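Local coordinates for protein manganese lipoxygenase (Gaeumannomyces graminis, PDB 5FX8) that oxidises linoleic and alpha-linolenic acids with molecular oxygen to 11S- and 13R-hydroperoxy fatty acids, using a catalytic manganese ion, at residues A[228-240]-A[247-259]. Numbering follows the deposited sequence.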
ATOM      1  N   GLY A 228      -2.346 -28.127 -10.121  1.00 16.69           N
ATOM      2  CA  GLY A 228      -2.125 -28.218  -8.697  1.00 17.73           C
ATOM      3  C   GLY A 228      -2.901 -27.209  -7.871  1.00 22.75           C
ATOM      4  O   GLY A 228      -2.831 -27.263  -6.641  1.00 23.53           O
ATOM      5  N   ARG A 229      -3.631 -26.292  -8.523  1.00 19.93           N
ATOM      6  CA  ARG A 229      -4.483 -25.283  -7.926  1.00 19.55           C
ATOM      7  C   ARG A 229      -5.927 -25.500  -8.330  1.00 19.70           C
ATOM      8  O   ARG A 229      -6.230 -26.028  -9.400  1.00 15.77           O
ATOM      9  CB  ARG A 229      -4.101 -23.879  -8.357  1.00 18.87           C
ATOM     10  CG  ARG A 229      -2.653 -23.591  -8.172  1.00 18.54           C
ATOM     11  CD  ARG A 229      -2.179 -23.714  -6.740  1.00 18.00           C
ATOM     12  NE  ARG A 229      -0.782 -23.380  -6.609  1.00 20.30           N
ATOM     13  CZ  ARG A 229       0.199 -24.294  -6.578  1.00 26.48           C
ATOM     14  NH1 ARG A 229      -0.010 -25.598  -6.704  1.00 26.34           N
ATOM     15  NH2 ARG A 229       1.441 -23.905  -6.447  1.00 23.24           N
ATOM     16  N   TYR A 230      -6.813 -25.041  -7.466  1.00 16.17           N
ATOM     17  CA  TYR A 230      -8.226 -25.215  -7.690  1.00 16.56           C
ATOM     18  C   TYR A 230      -8.944 -23.953  -7.244  1.00 17.36           C
ATOM     19  O   TYR A 230      -8.381 -23.124  -6.532  1.00 16.11           O
ATOM     20  CB  TYR A 230      -8.720 -26.444  -6.945  1.00 18.98           C
ATOM     21  CG  TYR A 230      -7.875 -27.649  -7.189  1.00 17.87           C
ATOM     22  CD1 TYR A 230      -6.747 -27.900  -6.425  1.00 18.25           C
ATOM     23  CD2 TYR A 230      -8.209 -28.550  -8.187  1.00 19.41           C
ATOM     24  CE1 TYR A 230      -5.976 -28.999  -6.653  1.00 19.74           C
ATOM     25  CE2 TYR A 230      -7.458 -29.664  -8.415  1.00 17.47           C
ATOM     26  CZ  TYR A 230      -6.345 -29.890  -7.655  1.00 19.58           C
ATOM     27  OH  TYR A 230      -5.591 -31.013  -7.896  1.00 22.59           O
ATOM     28  N   ALA A 231     -10.195 -23.810  -7.671  1.00 17.14           N
ATOM     29  CA  ALA A 231     -10.959 -22.609  -7.372  1.00 16.13           C
ATOM     30  C   ALA A 231     -12.410 -22.825  -7.763  1.00 17.05           C
ATOM     31  O   ALA A 231     -12.696 -23.596  -8.678  1.00 19.57           O
ATOM     32  CB  ALA A 231     -10.399 -21.394  -8.116  1.00 15.04           C
ATOM     33  N   ALA A 232     -13.318 -22.113  -7.094  1.00 16.90           N
ATOM     34  CA  ALA A 232     -14.740 -22.186  -7.398  1.00 17.44           C
ATOM     35  C   ALA A 232     -15.158 -20.922  -8.141  1.00 16.01           C
ATOM     36  O   ALA A 232     -14.318 -20.211  -8.687  1.00 21.88           O
ATOM     37  CB  ALA A 232     -15.544 -22.411  -6.113  1.00 16.99           C
ATOM     38  N   ALA A 233     -16.459 -20.655  -8.186  1.00 14.27           N
ATOM     39  CA  ALA A 233     -16.973 -19.399  -8.716  1.00 15.39           C
ATOM     40  C   ALA A 233     -18.193 -19.027  -7.861  1.00 16.76           C
ATOM     41  O   ALA A 233     -19.346 -19.043  -8.281  1.00 16.82           O
ATOM     42  CB  ALA A 233     -17.301 -19.509 -10.201  1.00 13.45           C
ATOM     43  N   CYS A 234     -17.934 -18.686  -6.605  1.00 13.72           N
ATOM     44  CA  CYS A 234     -18.997 -18.673  -5.613  1.00 14.21           C
ATOM     45  C   CYS A 234     -19.961 -17.515  -5.809  1.00 14.30           C
ATOM     46  O   CYS A 234     -19.581 -16.408  -6.193  1.00 18.71           O
ATOM     47  CB  CYS A 234     -18.414 -18.608  -4.215  1.00 13.00           C
ATOM     48  SG  CYS A 234     -17.657 -20.141  -3.742  1.00 21.25           S
ATOM     49  N   GLN A 235     -21.224 -17.794  -5.564  1.00 16.33           N
ATOM     50  CA  GLN A 235     -22.224 -16.780  -5.322  1.00 12.85           C
ATOM     51  C   GLN A 235     -22.585 -16.916  -3.862  1.00 14.53           C
ATOM     52  O   GLN A 235     -22.880 -18.015  -3.401  1.00 14.95           O
ATOM     53  CB  GLN A 235     -23.453 -16.980  -6.194  1.00 13.93           C
ATOM     54  CG  GLN A 235     -23.200 -16.847  -7.642  1.00 16.18           C
ATOM     55  CD  GLN A 235     -24.449 -17.042  -8.425  1.00 16.40           C
ATOM     56  OE1 GLN A 235     -24.863 -16.163  -9.175  1.00 16.25           O
ATOM     57  NE2 GLN A 235     -25.076 -18.189  -8.255  1.00 16.19           N
ATOM     58  N   GLY A 236     -22.523 -15.812  -3.129  1.00 14.19           N
ATOM     59  CA  GLY A 236     -22.891 -15.786  -1.730  1.00 12.76           C
ATOM     60  C   GLY A 236     -24.186 -15.012  -1.562  1.00 12.63           C
ATOM     61  O   GLY A 236     -24.337 -13.913  -2.098  1.00 16.95           O
ATOM     62  N   LEU A 237     -25.114 -15.612  -0.828  1.00 13.78           N
ATOM     63  CA  LEU A 237     -26.384 -14.995  -0.489  1.00 12.04           C
ATOM     64  C   LEU A 237     -26.354 -14.612   0.980  1.00 12.87           C
ATOM     65  O   LEU A 237     -26.014 -15.434   1.836  1.00 12.68           O
ATOM     66  CB  LEU A 237     -27.526 -15.950  -0.763  1.00 14.96           C
ATOM     67  CG  LEU A 237     -28.913 -15.401  -1.002  1.00 16.96           C
ATOM     68  CD1 LEU A 237     -28.889 -14.410  -2.115  1.00 14.25           C
ATOM     69  CD2 LEU A 237     -29.761 -16.580  -1.384  1.00 17.95           C
ATOM     70  N   PHE A 238     -26.678 -13.354   1.262  1.00 13.06           N
ATOM     71  CA  PHE A 238     -26.675 -12.836   2.613  1.00 12.84           C
ATOM     72  C   PHE A 238     -28.032 -12.228   2.918  1.00 13.32           C
ATOM     73  O   PHE A 238     -28.789 -11.886   2.017  1.00 13.33           O
ATOM     74  CB  PHE A 238     -25.580 -11.823   2.788  1.00 10.73           C
ATOM     75  CG  PHE A 238     -24.236 -12.337   2.443  1.00 10.76           C
ATOM     76  CD1 PHE A 238     -23.804 -12.376   1.134  1.00 10.83           C
ATOM     77  CD2 PHE A 238     -23.382 -12.755   3.434  1.00 11.53           C
ATOM     78  CE1 PHE A 238     -22.563 -12.838   0.833  1.00 13.01           C
ATOM     79  CE2 PHE A 238     -22.146 -13.217   3.139  1.00 12.72           C
ATOM     80  CZ  PHE A 238     -21.728 -13.263   1.844  1.00 13.10           C
ATOM     81  N   TYR A 239     -28.362 -12.117   4.197  1.00 12.38           N
ATOM     82  CA  TYR A 239     -29.646 -11.535   4.544  1.00 13.97           C
ATOM     83  C   TYR A 239     -29.543 -10.711   5.811  1.00 15.90           C
ATOM     84  O   TYR A 239     -28.658 -10.901   6.636  1.00 20.16           O
ATOM     85  CB  TYR A 239     -30.747 -12.591   4.705  1.00 15.90           C
ATOM     86  CG  TYR A 239     -30.803 -13.304   6.029  1.00 12.86           C
ATOM     87  CD1 TYR A 239     -29.804 -14.154   6.404  1.00 14.12           C
ATOM     88  CD2 TYR A 239     -31.894 -13.172   6.861  1.00 15.06           C
ATOM     89  CE1 TYR A 239     -29.857 -14.840   7.585  1.00 16.76           C
ATOM     90  CE2 TYR A 239     -31.964 -13.850   8.058  1.00 16.59           C
ATOM     91  CZ  TYR A 239     -30.933 -14.685   8.411  1.00 16.76           C
ATOM     92  OH  TYR A 239     -30.944 -15.388   9.574  1.00 16.27           O
ATOM     93  N   LEU A 240     -30.457  -9.768   5.948  1.00 15.00           N
ATOM     94  CA  LEU A 240     -30.595  -8.995   7.169  1.00 14.63           C
ATOM     95  C   LEU A 240     -31.656  -9.660   8.042  1.00 14.65           C
ATOM     96  O   LEU A 240     -32.811  -9.779   7.631  1.00 17.40           O
ATOM     97  CB  LEU A 240     -30.951  -7.551   6.827  1.00 14.44           C
ATOM     98  CG  LEU A 240     -30.943  -6.545   7.972  1.00 17.40           C
ATOM     99  CD1 LEU A 240     -29.673  -6.642   8.785  1.00 17.28           C
ATOM    100  CD2 LEU A 240     -31.088  -5.164   7.396  1.00 17.45           C
ATOM    101  N   PHE A 247     -26.619  -8.499   9.744  1.00 14.51           N
ATOM    102  CA  PHE A 247     -26.328  -8.927   8.381  1.00 12.18           C
ATOM    103  C   PHE A 247     -25.593 -10.266   8.439  1.00 14.90           C
ATOM    104  O   PHE A 247     -24.540 -10.371   9.072  1.00 15.46           O
ATOM    105  CB  PHE A 247     -25.498  -7.844   7.697  1.00 10.61           C
ATOM    106  CG  PHE A 247     -25.172  -8.123   6.288  1.00 11.25           C
ATOM    107  CD1 PHE A 247     -26.090  -7.908   5.303  1.00 10.58           C
ATOM    108  CD2 PHE A 247     -23.933  -8.588   5.936  1.00 13.70           C
ATOM    109  CE1 PHE A 247     -25.785  -8.172   4.012  1.00 10.30           C
ATOM    110  CE2 PHE A 247     -23.647  -8.838   4.641  1.00 10.85           C
ATOM    111  CZ  PHE A 247     -24.580  -8.628   3.686  1.00 10.00           C
ATOM    112  N   LEU A 248     -26.131 -11.290   7.797  1.00 11.58           N
ATOM    113  CA  LEU A 248     -25.683 -12.650   8.059  1.00 13.13           C
ATOM    114  C   LEU A 248     -25.535 -13.472   6.784  1.00 14.82           C
ATOM    115  O   LEU A 248     -26.152 -13.173   5.757  1.00 19.70           O
ATOM    116  CB  LEU A 248     -26.663 -13.354   9.016  1.00 14.97           C
ATOM    117  CG  LEU A 248     -26.655 -12.998  10.494  1.00 11.74           C
ATOM    118  CD1 LEU A 248     -27.692 -13.825  11.166  1.00 15.37           C
ATOM    119  CD2 LEU A 248     -25.338 -13.299  11.111  1.00 11.87           C
ATOM    120  N   PRO A 249     -24.729 -14.525   6.823  1.00 16.14           N
ATOM    121  CA  PRO A 249     -24.650 -15.433   5.680  1.00 13.69           C
ATOM    122  C   PRO A 249     -25.851 -16.354   5.607  1.00 15.92           C
ATOM    123  O   PRO A 249     -26.383 -16.812   6.619  1.00 15.08           O
ATOM    124  CB  PRO A 249     -23.372 -16.234   5.960  1.00 12.27           C
ATOM    125  CG  PRO A 249     -23.260 -16.268   7.401  1.00 12.70           C
ATOM    126  CD  PRO A 249     -23.819 -14.945   7.907  1.00 20.69           C
ATOM    127  N   LEU A 250     -26.281 -16.618   4.378  1.00 14.41           N
ATOM    128  CA  LEU A 250     -27.379 -17.545   4.146  1.00 14.88           C
ATOM    129  C   LEU A 250     -26.912 -18.779   3.382  1.00 14.90           C
ATOM    130  O   LEU A 250     -26.965 -19.878   3.926  1.00 22.22           O
ATOM    131  CB  LEU A 250     -28.529 -16.827   3.422  1.00 14.12           C
ATOM    132  CG  LEU A 250     -29.911 -17.462   3.585  1.00 15.67           C
ATOM    133  CD1 LEU A 250     -31.040 -16.478   3.352  1.00 14.60           C
ATOM    134  CD2 LEU A 250     -30.079 -18.619   2.663  1.00 16.50           C
ATOM    135  N   ALA A 251     -26.436 -18.642   2.149  1.00 14.17           N
ATOM    136  CA  ALA A 251     -26.010 -19.799   1.377  1.00 14.51           C
ATOM    137  C   ALA A 251     -24.820 -19.432   0.502  1.00 15.55           C
ATOM    138  O   ALA A 251     -24.560 -18.262   0.230  1.00 15.71           O
ATOM    139  CB  ALA A 251     -27.151 -20.339   0.517  1.00 16.01           C
ATOM    140  N   ILE A 252     -24.100 -20.454   0.058  1.00 15.79           N
ATOM    141  CA  ILE A 252     -22.970 -20.293  -0.845  1.00 14.59           C
ATOM    142  C   ILE A 252     -23.074 -21.365  -1.914  1.00 15.96           C
ATOM    143  O   ILE A 252     -23.145 -22.551  -1.595  1.00 18.16           O
ATOM    144  CB  ILE A 252     -21.622 -20.389  -0.103  1.00 15.44           C
ATOM    145  CG1 ILE A 252     -21.501 -19.267   0.926  1.00 14.93           C
ATOM    146  CG2 ILE A 252     -20.456 -20.315  -1.080  1.00 13.62           C
ATOM    147  CD1 ILE A 252     -20.243 -19.313   1.766  1.00 15.70           C
ATOM    148  N   LYS A 253     -23.079 -20.957  -3.175  1.00 16.16           N
ATOM    149  CA  LYS A 253     -23.145 -21.871  -4.302  1.00 17.05           C
ATOM    150  C   LYS A 253     -21.845 -21.786  -5.095  1.00 19.12           C
ATOM    151  O   LYS A 253     -21.460 -20.699  -5.535  1.00 20.77           O
ATOM    152  CB  LYS A 253     -24.338 -21.529  -5.191  1.00 16.62           C
ATOM    153  CG  LYS A 253     -24.764 -22.642  -6.088  1.00 20.38           C
ATOM    154  CD  LYS A 253     -25.690 -22.166  -7.149  1.00 21.92           C
ATOM    155  CE  LYS A 253     -26.187 -23.322  -7.943  1.00 22.95           C
ATOM    156  NZ  LYS A 253     -26.795 -22.816  -9.168  1.00 32.89           N
ATOM    157  N   THR A 254     -21.190 -22.930  -5.311  1.00 17.55           N
ATOM    158  CA  THR A 254     -19.846 -22.931  -5.884  1.00 18.09           C
ATOM    159  C   THR A 254     -19.835 -22.625  -7.367  1.00 20.03           C
ATOM    160  O   THR A 254     -18.837 -22.108  -7.877  1.00 23.34           O
ATOM    161  CB  THR A 254     -19.183 -24.282  -5.723  1.00 17.60           C
ATOM    162  OG1 THR A 254     -19.785 -25.179  -6.655  1.00 18.19           O
ATOM    163  CG2 THR A 254     -19.351 -24.797  -4.315  1.00 19.18           C
ATOM    164  N   ASN A 255     -20.880 -23.012  -8.085  1.00 18.11           N
ATOM    165  CA  ASN A 255     -20.982 -22.812  -9.525  1.00 18.62           C
ATOM    166  C   ASN A 255     -19.907 -23.531 -10.312  1.00 20.60           C
ATOM    167  O   ASN A 255     -19.606 -23.122 -11.433  1.00 27.39           O
ATOM    168  CB  ASN A 255     -20.931 -21.337  -9.906  1.00 18.96           C
ATOM    169  CG  ASN A 255     -22.130 -20.585  -9.455  1.00 19.13           C
ATOM    170  OD1 ASN A 255     -22.002 -19.549  -8.824  1.00 20.92           O
ATOM    171  ND2 ASN A 255     -23.311 -21.088  -9.782  1.00 24.06           N
ATOM    172  N   VAL A 256     -19.288 -24.567  -9.752  1.00 18.45           N
ATOM    173  CA  VAL A 256     -18.312 -25.376 -10.467  1.00 18.27           C
ATOM    174  C   VAL A 256     -18.515 -26.838 -10.095  1.00 19.13           C
ATOM    175  O   VAL A 256     -18.991 -27.165  -9.006  1.00 21.15           O
ATOM    176  CB  VAL A 256     -16.853 -24.951 -10.178  1.00 18.48           C
ATOM    177  CG1 VAL A 256     -16.596 -23.609 -10.716  1.00 16.66           C
ATOM    178  CG2 VAL A 256     -16.557 -24.980  -8.702  1.00 19.27           C
ATOM    179  N   GLY A 257     -18.150 -27.717 -11.018  1.00 20.50           N
ATOM    180  CA  GLY A 257     -18.194 -29.139 -10.741  1.00 16.19           C
ATOM    181  C   GLY A 257     -19.620 -29.598 -10.605  1.00 18.95           C
ATOM    182  O   GLY A 257     -20.478 -29.330 -11.446  1.00 22.06           O
ATOM    183  N   VAL A 258     -19.899 -30.280  -9.505  1.00 21.04           N
ATOM    184  CA  VAL A 258     -21.261 -30.721  -9.271  1.00 20.31           C
ATOM    185  C   VAL A 258     -22.155 -29.604  -8.766  1.00 27.99           C
ATOM    186  O   VAL A 258     -23.378 -29.799  -8.690  1.00 24.43           O
ATOM    187  CB  VAL A 258     -21.242 -31.888  -8.278  1.00 22.56           C
ATOM    188  CG1 VAL A 258     -20.337 -32.997  -8.798  1.00 20.68           C
ATOM    189  CG2 VAL A 258     -20.776 -31.383  -6.952  1.00 22.35           C
ATOM    190  N   ASP A 259     -21.573 -28.456  -8.393  1.00 22.72           N
ATOM    191  CA  ASP A 259     -22.325 -27.229  -8.142  1.00 21.83           C
ATOM    192  C   ASP A 259     -23.113 -27.301  -6.839  1.00 20.45           C
ATOM    193  O   ASP A 259     -24.325 -27.092  -6.818  1.00 23.25           O
ATOM    194  CB  ASP A 259     -23.250 -26.949  -9.327  1.00 21.07           C
ATOM    195  CG  ASP A 259     -23.624 -25.520  -9.440  1.00 23.30           C
ATOM    196  OD1 ASP A 259     -23.538 -24.816  -8.423  1.00 29.20           O
ATOM    197  OD2 ASP A 259     -23.998 -25.095 -10.543  1.00 28.51           O
TER
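Leu237 and the pair Leu250 and Ala251 meet at a classic beta bulge in an antiparallel hairpin of strands 235-241 and 246-253, inner members of a five-stranded sheet. Leu237 O accepts from both Leu250 N, at 2.8 Å, and Ala251 N, at 3.3 Å, while Leu237 N gives an almost straight bond (177°) to Ala251 O. The extra residue shifts the register by one. Regular pairing holds on either side of it, Gln235 with Lys253 and Tyr239 with Leu248, each through two backbone bonds. Past the strand ends, Ala233 N still reaches Thr254 O.

Phe247 and Phe238 lie nearly parallel, their planes 11° apart, but slid so far that they hardly overlap; Phe247 CZ instead rests 3.5 Å from Phe238 CB. Phe213 of strand 212-216, across strand 235-241, meets the Phe247 ring edge-to-face. With Tyr239 CG between its backbone N and carbonyl carbon (chi1 82°), the ring runs beside Leu248, Tyr239 CE1 3.8 Å from Leu248 CB. At the far end, Val256 methyls cover Ala232 and Ala233, and the Asn281 side-chain amide hydrogen-bonds to Ala232 O and Cys234 N. The bulge thus accommodates one extra residue on strand 246-253, Leu237 O satisfying both amides among buried, apolar residues.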